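Local coordinates for protein structure-specific endonuclease subunit SLX1 (Candida glabrata, PDB 4XLG) that probably cuts branched DNA as the catalytic subunit of the SLX1-SLX4 endonuclease, making single-strand nicks in duplex DNA near junctions with single-stranded DNA, at residues 63-68 with 131-136; 127-132 with 160-165; 202-207 with 292-297; 237-242 with 250-255. The protein carries 1 engineered substitution. All coordinates share one frame; numbering follows the deposited sequence.

Overall arrangement
Contacts 1 and 2 lie side by side in one mixed sheet, their centres about 6 Å apart; both use strand 129-132, which runs antiparallel to strand 60-67 and parallel to strand 160-168. Together they extend the sheet of the GIY-YIG nuclease domain to 160-168, one of the two outer strands within this chain. Helix 176-213 follows in sequence, and contact 3 docks it on helix 288-299, its centre about 21 Å from contact 2 and about 24 Å from contact 1. Contact 4, the zinc-binding hairpin, comes from the chain between the two segments of contact 3 and touches it through Ser295 and Ile292, about 12 Å between centres. The long helix thus connects nuclease sheet and zinc finger.

Contact 1: 63-68 with 131-136; sequences VAIVYG and HFFNQK
Ile65 lays its CG2 methyl against the far end of the Phe133 ring, 3.5 Å from CE2 and nearly as close to CZ. The methyl sits between backbone N and carbonyl carbon, while CG1 is anti to N (chi1 -172°) and leads the rest of the chain away. Further back along the same ring edge, CD2 runs beside the backbone of Val63 and Ala64. On the sheet face shared with Ile65, His131 offers CB to the edge of the Tyr67 ring, 4.0 Å from CE1; Leu193 of helix 176-213 covers both side chains. The other face carries a smaller pair, Ala64 CB against Phe132 CD1 at 3.8 Å. Ile65 and His131 form a hydrogen-bonded pair: Ile65 N donates to His131 O at 2.8 Å and His131 N returns a bond of equal length to Ile65 O. The last rung differs, since Phe133 N reaches Val63 O from above the carbonyl plane (49° out of it) as the chain turns its corner. Val63 and Ala64 both face Leu15 on their other flank, a classic beta bulge, in an antiparallel strand pairing within the mixed sheet of the GIY-YIG nuclease fold.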
loop_
_atom_site.group_PDB
_atom_site.type_symbol
_atom_site.label_atom_id
_atom_site.label_comp_id
_atom_site.label_asym_id
_atom_site.label_seq_id
_atom_site.Cartn_x
_atom_site.Cartn_y
_atom_site.Cartn_z
ATOM N N VAL B 63 10.090 -7.204 13.628
ATOM C CA VAL B 63 11.342 -6.690 13.104
ATOM C C VAL B 63 11.186 -5.798 11.877
ATOM O O VAL B 63 12.082 -4.981 11.564
ATOM C CB VAL B 63 12.336 -7.865 12.762
ATOM C CG1 VAL B 63 12.724 -8.608 14.094
ATOM C CG2 VAL B 63 11.783 -8.878 11.719
ATOM N N ALA B 64 10.070 -5.964 11.164
ATOM C CA ALA B 64 9.837 -5.169 9.940
ATOM C C ALA B 64 8.353 -5.086 9.674
ATOM O O ALA B 64 7.590 -5.972 10.068
ATOM C CB ALA B 64 10.549 -5.785 8.704
ATOM N N ILE B 65 7.946 -4.029 8.976
ATOM C CA ILE B 65 6.555 -3.985 8.538
ATOM C C ILE B 65 6.551 -3.236 7.181
ATOM O O ILE B 65 7.310 -2.275 6.994
ATOM C CB ILE B 65 5.620 -3.317 9.592
ATOM C CG1 ILE B 65 4.128 -3.462 9.168
ATOM C CG2 ILE B 65 6.004 -1.807 9.860
ATOM C CD1 ILE B 65 3.211 -3.119 10.431
ATOM N N VAL B 66 5.739 -3.727 6.259
ATOM C CA VAL B 66 5.533 -3.093 4.956
ATOM C C VAL B 66 4.178 -2.440 5.069
ATOM O O VAL B 66 3.202 -3.129 5.401
ATOM C CB VAL B 66 5.526 -4.126 3.829
ATOM C CG1 VAL B 66 5.180 -3.489 2.415
ATOM C CG2 VAL B 66 6.911 -4.886 3.780
ATOM N N TYR B 67 4.095 -1.131 4.824
ATOM C CA TYR B 67 2.778 -0.504 4.966
ATOM C C TYR B 67 2.565 0.476 3.800
ATOM O O TYR B 67 3.404 0.562 2.888
ATOM C CB TYR B 67 2.641 0.183 6.350
ATOM C CG TYR B 67 3.572 1.367 6.590
ATOM C CD1 TYR B 67 4.910 1.178 6.965
ATOM C CD2 TYR B 67 3.085 2.687 6.470
ATOM C CE1 TYR B 67 5.752 2.259 7.198
ATOM C CE2 TYR B 67 3.940 3.781 6.709
ATOM C CZ TYR B 67 5.267 3.546 7.089
ATOM O OH TYR B 67 6.092 4.627 7.307
ATOM N N GLY B 68 1.416 1.121 3.790
ATOM C CA GLY B 68 1.044 1.990 2.652
ATOM C C GLY B 68 0.059 1.306 1.709
ATOM O O GLY B 68 -0.188 1.817 0.604
ATOM N N HIS B 131 9.628 -0.776 6.418
ATOM C CA HIS B 131 10.191 -0.154 7.619
ATOM C C HIS B 131 10.821 -1.229 8.508
ATOM O O HIS B 131 10.127 -2.213 8.846
ATOM C CB HIS B 131 9.103 0.535 8.453
ATOM C CG HIS B 131 9.668 1.180 9.690
ATOM N ND1 HIS B 131 10.256 2.429 9.678
ATOM C CD2 HIS B 131 9.832 0.698 10.956
ATOM C CE1 HIS B 131 10.743 2.703 10.877
ATOM N NE2 HIS B 131 10.478 1.676 11.676
ATOM N N PHE B 132 12.079 -1.020 8.915
ATOM C CA PHE B 132 12.744 -1.927 9.881
ATOM C C PHE B 132 12.790 -1.371 11.295
ATOM O O PHE B 132 13.102 -0.194 11.496
ATOM C CB PHE B 132 14.205 -2.205 9.423
ATOM C CG PHE B 132 14.242 -2.988 8.165
ATOM C CD1 PHE B 132 14.094 -4.381 8.223
ATOM C CD2 PHE B 132 14.382 -2.365 6.931
ATOM C CE1 PHE B 132 14.098 -5.166 7.048
ATOM C CE2 PHE B 132 14.436 -3.134 5.727
ATOM C CZ PHE B 132 14.273 -4.540 5.780
ATOM N N PHE B 133 12.471 -2.219 12.267
ATOM C CA PHE B 133 12.576 -1.855 13.671
ATOM C C PHE B 133 13.853 -2.389 14.265
ATOM O O PHE B 133 14.199 -2.112 15.437
ATOM C CB PHE B 133 11.415 -2.441 14.450
ATOM C CG PHE B 133 10.075 -1.945 13.979
ATOM C CD1 PHE B 133 9.658 -0.629 14.327
ATOM C CD2 PHE B 133 9.244 -2.768 13.197
ATOM C CE1 PHE B 133 8.394 -0.165 13.910
ATOM C CE2 PHE B 133 7.957 -2.318 12.772
ATOM C CZ PHE B 133 7.532 -1.009 13.138
ATOM N N ASN B 134 14.536 -3.199 13.469
ATOM C CA ASN B 134 15.799 -3.808 13.931
ATOM C C ASN B 134 16.846 -3.590 12.859
ATOM O O ASN B 134 16.626 -3.944 11.687
ATOM C CB ASN B 134 15.626 -5.323 14.222
ATOM C CG ASN B 134 16.909 -5.954 14.806
ATOM O OD1 ASN B 134 17.919 -6.079 14.106
ATOM N ND2 ASN B 134 16.877 -6.318 16.110
ATOM N N GLN B 135 17.958 -2.972 13.230
ATOM C CA GLN B 135 18.999 -2.600 12.274
ATOM C C GLN B 135 19.781 -3.811 11.746
ATOM O O GLN B 135 20.259 -3.790 10.607
ATOM C CB GLN B 135 19.974 -1.597 12.913
ATOM C CG GLN B 135 21.168 -1.192 12.025
ATOM C CD GLN B 135 22.395 -2.075 12.220
ATOM O OE1 GLN B 135 22.663 -2.559 13.321
ATOM N NE2 GLN B 135 23.145 -2.291 11.143
ATOM N N LYS B 136 19.979 -4.841 12.590
ATOM C CA LYS B 136 20.655 -6.034 12.090
ATOM C C LYS B 136 19.801 -6.727 11.026
ATOM O O LYS B 136 20.356 -7.272 10.040
ATOM C CB LYS B 136 21.010 -7.021 13.218
ATOM C CG LYS B 136 22.086 -6.465 14.128
ATOM C CD LYS B 136 23.446 -6.423 13.401
ATOM C CE LYS B 136 24.506 -5.716 14.227
ATOM N NZ LYS B 136 25.861 -5.724 13.537
#

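Contact 2: 127-132 with 160-165; sequences DLTLHF and TVSLSQ
His131 and two serines make the polar side-chain contact. Both serine hydroxyls come to the edge of the imidazole in its plane: Ser162 OG lies 2.9 Å from His131 ND1, and Ser164 OG 2.8 Å from His131 NE2. Either partner could donate in each bond, and with both nitrogens engaged the ring's rotation is fixed. The extended first torsion of His131 (chi1 -180°) carries the ring along the strand so that it spans from one serine to the other.

Backbone hydrogen bonds form the parallel ladder. Thr160 N donates to Leu128 O, Leu130 N to Thr160 O at 2.7 Å, Ser162 N to Leu130 O, Phe132 N to Ser162 O, and Ser164 N to Phe132 O. Strand 129-132 pairs in register with 160-164 at an angle of 17°, within the mixed sheet of the GIY-YIG nuclease fold.

Van der Waals packing fills both faces. On the histidine's face, Thr129 and Thr160 run alongside each other, Thr129 OG1 packing on Thr160 CB at 3.7 Å. On the opposite face Phe132 is met at two places, ring edge and CB: Val161 CG1 comes to the edge, 3.9 Å from Phe132 CE2, and Leu163 CD1 closes on Phe132 CB at 3.7 Å. CG1 of Val161 is anti to N (chi1 -174°), which directs that branch at the phenyl group. Trp141 of helix 135-143 also packs against Leu130, Phe132 and Val161 on this face.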
loop_
_atom_site.group_PDB
_atom_site.type_symbol
_atom_site.label_atom_id
_atom_site.label_comp_id
_atom_site.label_asym_id
_atom_site.label_seq_id
_atom_site.Cartn_x
_atom_site.Cartn_y
_atom_site.Cartn_z
ATOM N N ASP B 127 3.594 1.962 -4.297
ATOM C CA ASP B 127 4.695 2.761 -3.676
ATOM C C ASP B 127 4.762 2.513 -2.165
ATOM O O ASP B 127 4.728 3.459 -1.338
ATOM C CB ASP B 127 4.522 4.272 -3.924
ATOM C CG ASP B 127 4.716 4.651 -5.392
ATOM O OD1 ASP B 127 5.494 3.972 -6.113
ATOM O OD2 ASP B 127 4.046 5.601 -5.840
ATOM N N LEU B 128 4.870 1.230 -1.797
ATOM C CA LEU B 128 4.851 0.819 -0.394
ATOM C C LEU B 128 6.070 1.307 0.367
ATOM O O LEU B 128 7.091 1.701 -0.222
ATOM C CB LEU B 128 4.764 -0.722 -0.307
ATOM C CG LEU B 128 3.477 -1.243 -1.012
ATOM C CD1 LEU B 128 3.582 -2.734 -1.182
ATOM C CD2 LEU B 128 2.219 -0.859 -0.113
ATOM N N THR B 129 5.961 1.257 1.692
ATOM C CA THR B 129 7.097 1.588 2.536
ATOM C C THR B 129 7.522 0.345 3.296
ATOM O O THR B 129 6.685 -0.283 3.965
ATOM C CB THR B 129 6.748 2.721 3.540
ATOM O OG1 THR B 129 6.525 3.935 2.789
ATOM C CG2 THR B 129 7.901 2.962 4.592
ATOM N N LEU B 130 8.814 0.015 3.216
ATOM C CA LEU B 130 9.374 -1.099 3.993
ATOM C C LEU B 130 10.100 -0.471 5.212
ATOM O O LEU B 130 11.079 0.255 5.045
ATOM C CB LEU B 130 10.353 -1.914 3.114
ATOM C CG LEU B 130 11.289 -2.865 3.878
ATOM C CD1 LEU B 130 10.475 -3.903 4.673
ATOM C CD2 LEU B 130 12.215 -3.493 2.812
ATOM N N HIS B 131 9.628 -0.776 6.418
ATOM C CA HIS B 131 10.191 -0.154 7.619
ATOM C C HIS B 131 10.821 -1.229 8.508
ATOM O O HIS B 131 10.127 -2.213 8.846
ATOM C CB HIS B 131 9.103 0.535 8.453
ATOM C CG HIS B 131 9.668 1.180 9.690
ATOM N ND1 HIS B 131 10.256 2.429 9.678
ATOM C CD2 HIS B 131 9.832 0.698 10.956
ATOM C CE1 HIS B 131 10.743 2.703 10.877
ATOM N NE2 HIS B 131 10.478 1.676 11.676
ATOM N N PHE B 132 12.079 -1.020 8.915
ATOM C CA PHE B 132 12.744 -1.927 9.881
ATOM C C PHE B 132 12.790 -1.371 11.295
ATOM O O PHE B 132 13.102 -0.194 11.496
ATOM C CB PHE B 132 14.205 -2.205 9.423
ATOM C CG PHE B 132 14.242 -2.988 8.165
ATOM C CD1 PHE B 132 14.094 -4.381 8.223
ATOM C CD2 PHE B 132 14.382 -2.365 6.931
ATOM C CE1 PHE B 132 14.098 -5.166 7.048
ATOM C CE2 PHE B 132 14.436 -3.134 5.727
ATOM C CZ PHE B 132 14.273 -4.540 5.780
ATOM N N THR B 160 9.758 2.877 -0.613
ATOM C CA THR B 160 10.561 3.611 0.370
ATOM C C THR B 160 11.087 2.619 1.415
ATOM O O THR B 160 10.383 1.670 1.769
ATOM C CB THR B 160 9.702 4.709 1.065
ATOM O OG1 THR B 160 9.303 5.623 0.065
ATOM C CG2 THR B 160 10.497 5.497 2.152
ATOM N N VAL B 161 12.323 2.822 1.875
ATOM C CA VAL B 161 12.872 1.989 2.978
ATOM C C VAL B 161 13.223 2.898 4.146
ATOM O O VAL B 161 13.870 3.948 3.941
ATOM C CB VAL B 161 14.130 1.166 2.537
ATOM C CG1 VAL B 161 14.537 0.236 3.692
ATOM C CG2 VAL B 161 13.756 0.329 1.333
ATOM N N SER B 162 12.807 2.526 5.359
ATOM C CA SER B 162 13.125 3.355 6.512
ATOM C C SER B 162 13.571 2.462 7.667
ATOM O O SER B 162 13.328 1.249 7.665
ATOM C CB SER B 162 11.936 4.251 6.913
ATOM O OG SER B 162 10.746 3.487 7.072
ATOM N N LEU B 163 14.227 3.101 8.635
ATOM C CA LEU B 163 14.784 2.383 9.796
ATOM C C LEU B 163 14.493 3.217 11.028
ATOM O O LEU B 163 14.744 4.447 11.027
ATOM C CB LEU B 163 16.308 2.174 9.638
ATOM C CG LEU B 163 17.023 1.579 10.869
ATOM C CD1 LEU B 163 16.665 0.105 11.037
ATOM C CD2 LEU B 163 18.583 1.746 10.692
ATOM N N SER B 164 13.946 2.583 12.057
ATOM C CA SER B 164 13.601 3.319 13.271
ATOM C C SER B 164 14.778 4.057 13.861
ATOM O O SER B 164 15.868 3.519 13.927
ATOM C CB SER B 164 13.063 2.365 14.338
ATOM O OG SER B 164 11.707 2.061 14.123
ATOM N N GLN B 165 14.545 5.282 14.303
ATOM C CA GLN B 165 15.513 5.913 15.182
ATOM C C GLN B 165 15.613 5.000 16.415
ATOM O O GLN B 165 14.582 4.531 16.931
ATOM C CB GLN B 165 15.056 7.317 15.560
ATOM C CG GLN B 165 15.993 8.011 16.524
ATOM C CD GLN B 165 15.791 9.504 16.461
ATOM O OE1 GLN B 165 14.661 9.986 16.578
ATOM N NE2 GLN B 165 16.870 10.247 16.220
#

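Contact 3: 202-207 with 292-297; sequences TKTLLL and IYYSIK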
loop_
_atom_site.group_PDB
_atom_site.type_symbol
_atom_site.label_atom_id
_atom_site.label_comp_id
_atom_site.label_asym_id
_atom_site.label_seq_id
_atom_site.Cartn_x
_atom_site.Cartn_y
_atom_site.Cartn_z
ATOM N N THR B 202 -3.229 12.959 9.901
ATOM C CA THR B 202 -4.228 13.892 10.479
ATOM C C THR B 202 -3.877 15.326 10.157
ATOM O O THR B 202 -4.728 16.103 9.706
ATOM C CB THR B 202 -4.356 13.697 12.022
ATOM O OG1 THR B 202 -4.692 12.309 12.258
ATOM C CG2 THR B 202 -5.427 14.590 12.593
ATOM N N LYS B 203 -2.618 15.687 10.412
ATOM C CA LYS B 203 -2.153 17.045 10.157
ATOM C C LYS B 203 -2.303 17.428 8.670
ATOM O O LYS B 203 -2.786 18.535 8.340
ATOM C CB LYS B 203 -0.692 17.189 10.612
ATOM C CG LYS B 203 -0.081 18.586 10.335
ATOM C CD LYS B 203 1.438 18.554 10.572
ATOM C CE LYS B 203 2.099 19.893 10.281
ATOM N NZ LYS B 203 1.813 20.939 11.308
ATOM N N THR B 204 -1.874 16.535 7.782
ATOM C CA THR B 204 -1.943 16.817 6.355
ATOM C C THR B 204 -3.395 16.942 5.855
ATOM O O THR B 204 -3.705 17.836 5.077
ATOM C CB THR B 204 -1.175 15.736 5.563
ATOM O OG1 THR B 204 0.165 15.714 6.074
ATOM C CG2 THR B 204 -1.123 16.063 4.055
ATOM N N LEU B 205 -4.284 16.071 6.322
ATOM C CA LEU B 205 -5.717 16.185 5.976
ATOM C C LEU B 205 -6.235 17.553 6.368
ATOM O O LEU B 205 -6.916 18.196 5.591
ATOM C CB LEU B 205 -6.558 15.103 6.680
ATOM C CG LEU B 205 -6.473 13.716 6.061
ATOM C CD1 LEU B 205 -6.732 12.623 7.118
ATOM C CD2 LEU B 205 -7.510 13.641 4.900
ATOM N N LEU B 206 -5.911 17.998 7.584
ATOM C CA LEU B 206 -6.382 19.305 8.049
ATOM C C LEU B 206 -5.891 20.430 7.138
ATOM O O LEU B 206 -6.642 21.343 6.788
ATOM C CB LEU B 206 -5.911 19.547 9.491
ATOM C CG LEU B 206 -6.593 18.750 10.603
ATOM C CD1 LEU B 206 -5.973 19.043 11.988
ATOM C CD2 LEU B 206 -8.089 19.036 10.608
ATOM N N LEU B 207 -4.623 20.374 6.737
ATOM C CA LEU B 207 -4.081 21.406 5.841
ATOM C C LEU B 207 -4.736 21.413 4.451
ATOM O O LEU B 207 -5.047 22.504 3.921
ATOM C CB LEU B 207 -2.563 21.232 5.690
ATOM C CG LEU B 207 -1.705 21.590 6.904
ATOM C CD1 LEU B 207 -0.275 21.036 6.756
ATOM C CD2 LEU B 207 -1.677 23.115 7.074
ATOM N N ILE B 292 -4.509 9.463 -3.765
ATOM C CA ILE B 292 -5.839 8.899 -3.621
ATOM C C ILE B 292 -6.296 8.846 -2.174
ATOM O O ILE B 292 -7.494 9.083 -1.855
ATOM C CB ILE B 292 -5.873 7.470 -4.206
ATOM C CG1 ILE B 292 -5.558 7.508 -5.749
ATOM C CG2 ILE B 292 -7.257 6.853 -4.009
ATOM C CD1 ILE B 292 -6.517 8.474 -6.603
ATOM N N TYR B 293 -5.358 8.516 -1.287
ATOM C CA TYR B 293 -5.691 8.472 0.148
ATOM C C TYR B 293 -6.340 9.797 0.583
ATOM O O TYR B 293 -7.445 9.820 1.122
ATOM C CB TYR B 293 -4.465 8.203 1.023
ATOM C CG TYR B 293 -4.775 8.416 2.503
ATOM C CD1 TYR B 293 -5.448 7.422 3.243
ATOM C CD2 TYR B 293 -4.459 9.635 3.127
ATOM C CE1 TYR B 293 -5.813 7.648 4.610
ATOM C CE2 TYR B 293 -4.805 9.879 4.485
ATOM C CZ TYR B 293 -5.481 8.870 5.206
ATOM O OH TYR B 293 -5.798 9.077 6.489
ATOM N N TYR B 294 -5.677 10.902 0.285
ATOM C CA TYR B 294 -6.225 12.161 0.762
ATOM C C TYR B 294 -7.483 12.553 -0.029
ATOM O O TYR B 294 -8.426 13.126 0.530
ATOM C CB TYR B 294 -5.168 13.258 0.664
ATOM C CG TYR B 294 -4.070 13.055 1.690
ATOM C CD1 TYR B 294 -4.322 13.279 3.052
ATOM C CD2 TYR B 294 -2.807 12.615 1.304
ATOM C CE1 TYR B 294 -3.326 13.064 4.021
ATOM C CE2 TYR B 294 -1.793 12.413 2.252
ATOM C CZ TYR B 294 -2.066 12.607 3.608
ATOM O OH TYR B 294 -1.075 12.440 4.560
ATOM N N SER B 295 -7.468 12.251 -1.324
ATOM C CA SER B 295 -8.565 12.612 -2.199
ATOM C C SER B 295 -9.871 12.026 -1.700
ATOM O O SER B 295 -10.873 12.724 -1.512
ATOM C CB SER B 295 -8.283 12.129 -3.652
ATOM O OG SER B 295 -9.263 12.729 -4.488
ATOM N N ILE B 296 -9.863 10.735 -1.461
ATOM C CA ILE B 296 -11.087 10.061 -1.045
ATOM C C ILE B 296 -11.469 10.409 0.378
ATOM O O ILE B 296 -12.634 10.682 0.663
ATOM C CB ILE B 296 -10.927 8.531 -1.176
ATOM C CG1 ILE B 296 -10.769 8.154 -2.647
ATOM C CG2 ILE B 296 -12.098 7.801 -0.514
ATOM C CD1 ILE B 296 -10.516 6.661 -2.781
ATOM N N LYS B 297 -10.486 10.501 1.277
ATOM C CA LYS B 297 -10.853 10.777 2.667
ATOM C C LYS B 297 -11.405 12.193 2.850
ATOM O O LYS B 297 -12.285 12.431 3.693
ATOM C CB LYS B 297 -9.645 10.563 3.575
ATOM C CG LYS B 297 -10.061 10.568 5.055
ATOM C CD LYS B 297 -8.966 9.899 5.835
ATOM C CE LYS B 297 -9.336 9.834 7.303
ATOM N NZ LYS B 297 -10.627 9.138 7.543
#
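Leu205 and Thr204 of helix 176-213 pack on Tyr294 of helix 288-299, a helix-helix crossing at -59° that joins the long helix to the C-terminal helix that packs on the zinc-finger hairpin. The axes stay 10.7 Å apart, and side chains alone bridge the distance. The tight part is centred on the Tyr294 ring, which is covered on both faces. Thr204 CG2 stands over one, 4.0 Å from the ring centroid in a CH-pi contact, with its side chain crossing the tyrosine at about a right angle; Tyr293 CD2 sits over the centre of the other. Leu205 takes the ring's edge, bringing CD2 to 3.7 Å from Tyr294 CD1 and CG into the ring plane. Tyr208 also meets this ring edge-to-face.

Lys297 and Tyr293 contribute a looser layer, of smaller area, around the other leucine branch. Leu205 CD1 rests on the aliphatic part of the partly exposed lysine, 3.7 Å from Lys297 CD, while that chain bends at its last torsion (chi4 57°) and sends NZ to a hydrogen bond with Gln6. Tyr293 adds little area, and its hydroxyl is hydrogen-bonded to Asp9. At the far end of the Tyr294 ring, its OH lies 3.4 Å from Thr204 CB, while Thr204 OG1 is hydrogen-bonded to Glu200 O within its own helix.

Contact 4: 237-242 with 250-255; sequences NLFAFC and VSHLAC. With ZN (zinc ion), chain C; ZN (zinc ion), chain D.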
loop_
_atom_site.group_PDB
_atom_site.type_symbol
_atom_site.label_atom_id
_atom_site.label_comp_id
_atom_site.label_asym_id
_atom_site.label_seq_id
_atom_site.Cartn_x
_atom_site.Cartn_y
_atom_site.Cartn_z
ATOM N N ASN B 237 -15.779 16.306 -7.057
ATOM C CA ASN B 237 -15.487 16.492 -5.631
ATOM C C ASN B 237 -14.258 15.759 -5.122
ATOM O O ASN B 237 -13.947 15.789 -3.919
ATOM C CB ASN B 237 -16.710 16.088 -4.820
ATOM C CG ASN B 237 -17.853 17.062 -5.015
ATOM O OD1 ASN B 237 -17.821 18.158 -4.473
ATOM N ND2 ASN B 237 -18.841 16.689 -5.827
ATOM N N LEU B 238 -13.578 15.067 -6.032
ATOM C CA LEU B 238 -12.311 14.435 -5.686
ATOM C C LEU B 238 -11.188 15.368 -6.145
ATOM O O LEU B 238 -11.129 15.752 -7.324
ATOM C CB LEU B 238 -12.180 13.059 -6.344
ATOM C CG LEU B 238 -13.093 11.949 -5.835
ATOM C CD1 LEU B 238 -12.747 10.604 -6.552
ATOM C CD2 LEU B 238 -12.922 11.818 -4.294
ATOM N N PHE B 239 -10.322 15.742 -5.207
ATOM C CA PHE B 239 -9.258 16.686 -5.482
ATOM C C PHE B 239 -7.904 16.017 -5.318
ATOM O O PHE B 239 -7.792 14.981 -4.661
ATOM C CB PHE B 239 -9.344 17.873 -4.555
ATOM C CG PHE B 239 -10.677 18.558 -4.606
ATOM C CD1 PHE B 239 -11.136 19.114 -5.792
ATOM C CD2 PHE B 239 -11.488 18.600 -3.490
ATOM C CE1 PHE B 239 -12.392 19.749 -5.862
ATOM C CE2 PHE B 239 -12.730 19.247 -3.533
ATOM C CZ PHE B 239 -13.193 19.808 -4.726
ATOM N N ALA B 240 -6.895 16.633 -5.914
ATOM C CA ALA B 240 -5.523 16.153 -5.851
ATOM C C ALA B 240 -4.648 17.306 -5.392
ATOM O O ALA B 240 -4.846 18.464 -5.823
ATOM C CB ALA B 240 -5.056 15.626 -7.223
ATOM N N PHE B 241 -3.710 17.000 -4.495
ATOM C CA PHE B 241 -2.824 18.000 -3.908
ATOM C C PHE B 241 -1.385 17.558 -4.032
ATOM O O PHE B 241 -1.104 16.362 -4.038
ATOM C CB PHE B 241 -3.126 18.218 -2.415
ATOM C CG PHE B 241 -4.545 18.591 -2.132
ATOM C CD1 PHE B 241 -5.530 17.616 -2.056
ATOM C CD2 PHE B 241 -4.890 19.919 -1.946
ATOM C CE1 PHE B 241 -6.838 17.964 -1.784
ATOM C CE2 PHE B 241 -6.198 20.283 -1.663
ATOM C CZ PHE B 241 -7.170 19.304 -1.595
ATOM N N CYS B 242 -0.469 18.512 -4.036
ATOM C CA CYS B 242 0.931 18.160 -3.951
ATOM C C CYS B 242 1.219 17.596 -2.565
ATOM O O CYS B 242 0.618 18.041 -1.570
ATOM C CB CYS B 242 1.829 19.366 -4.223
ATOM S SG CYS B 242 3.612 18.850 -4.217
ATOM N N VAL B 250 -2.934 22.352 -6.750
ATOM C CA VAL B 250 -4.193 21.693 -6.431
ATOM C C VAL B 250 -4.976 21.501 -7.738
ATOM O O VAL B 250 -4.920 22.354 -8.612
ATOM C CB VAL B 250 -5.004 22.514 -5.392
ATOM C CG1 VAL B 250 -5.288 23.928 -5.898
ATOM C CG2 VAL B 250 -6.281 21.799 -4.994
ATOM N N SER B 251 -5.685 20.383 -7.888
ATOM C CA SER B 251 -6.493 20.151 -9.095
ATOM C C SER B 251 -7.697 19.244 -8.772
ATOM O O SER B 251 -7.774 18.654 -7.689
ATOM C CB SER B 251 -5.636 19.492 -10.202
ATOM O OG SER B 251 -5.315 18.165 -9.798
ATOM N N HIS B 252 -8.615 19.116 -9.720
ATOM C CA HIS B 252 -9.549 17.989 -9.704
ATOM C C HIS B 252 -8.759 16.717 -9.866
ATOM O O HIS B 252 -7.829 16.690 -10.671
ATOM C CB HIS B 252 -10.591 18.155 -10.836
ATOM C CG HIS B 252 -11.499 19.321 -10.614
ATOM N ND1 HIS B 252 -11.548 20.403 -11.462
ATOM C CD2 HIS B 252 -12.356 19.601 -9.601
ATOM C CE1 HIS B 252 -12.393 21.300 -10.986
ATOM N NE2 HIS B 252 -12.892 20.836 -9.854
ATOM N N LEU B 253 -9.130 15.653 -9.145
ATOM C CA LEU B 253 -8.477 14.362 -9.330
ATOM C C LEU B 253 -8.571 13.896 -10.796
ATOM O O LEU B 253 -7.578 13.410 -11.376
ATOM C CB LEU B 253 -9.094 13.292 -8.422
ATOM C CG LEU B 253 -8.378 11.926 -8.448
ATOM C CD1 LEU B 253 -6.889 12.025 -8.022
ATOM C CD2 LEU B 253 -9.125 10.885 -7.577
ATOM N N ALA B 254 -9.757 14.023 -11.388
ATOM C CA ALA B 254 -9.920 13.623 -12.795
ATOM C C ALA B 254 -8.999 14.406 -13.708
ATOM O O ALA B 254 -8.448 13.853 -14.671
ATOM C CB ALA B 254 -11.372 13.789 -13.264
ATOM N N CYS B 255 -8.848 15.698 -13.435
ATOM C CA CYS B 255 -7.981 16.531 -14.258
ATOM C C CYS B 255 -6.505 16.133 -14.126
ATOM O O CYS B 255 -5.770 16.115 -15.122
ATOM C CB CYS B 255 -8.186 18.004 -13.901
ATOM S SG CYS B 255 -9.865 18.517 -14.401
HETATM ZN ZN ZN C . -10.095 20.556 -13.113
HETATM ZN ZN ZN D . 4.326 20.534 -5.827
HETATM O O HOH W 1 -12.030 14.565 -9.952
#
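Two different zinc ions flank this short beta hairpin: Cys242, just after its first strand, binds one, while His252 and Cys255, the latter in the helix that follows the second strand, bind the other. This is consistent with the SLX1-type zinc finger, of the RING clan; Cys247, Cys279 and Cys282 complete the first site, Cys219 and Cys222 the other. Ala240 and Ser251 form the hydrogen-bonded pair of the antiparallel strands, Ala240 N donating to Ser251 O at 2.8 Å and Ser251 N to Ala240 O. Beyond them Leu253 N bonds almost straight (175°) to Leu238 O, from above the carbonyl plane, and a water bridges that same oxygen to Ala254 N at the start of helix 253-260. Leu238 CB packs on Leu253 CB at 3.7 Å, and both side chains touch Ser295 of helix 288-299. At the other end Phe241 CE2 meets Val250 CG2. Phe239 and His252 run alongside each other with rings rim to rim, planes 35° apart. The imidazole turns its carbon side to the phenyl group, Phe239 CE1 lying 3.7 Å from His252 CD2, while its opposite side binds zinc through His252 ND1 at 2.2 Å.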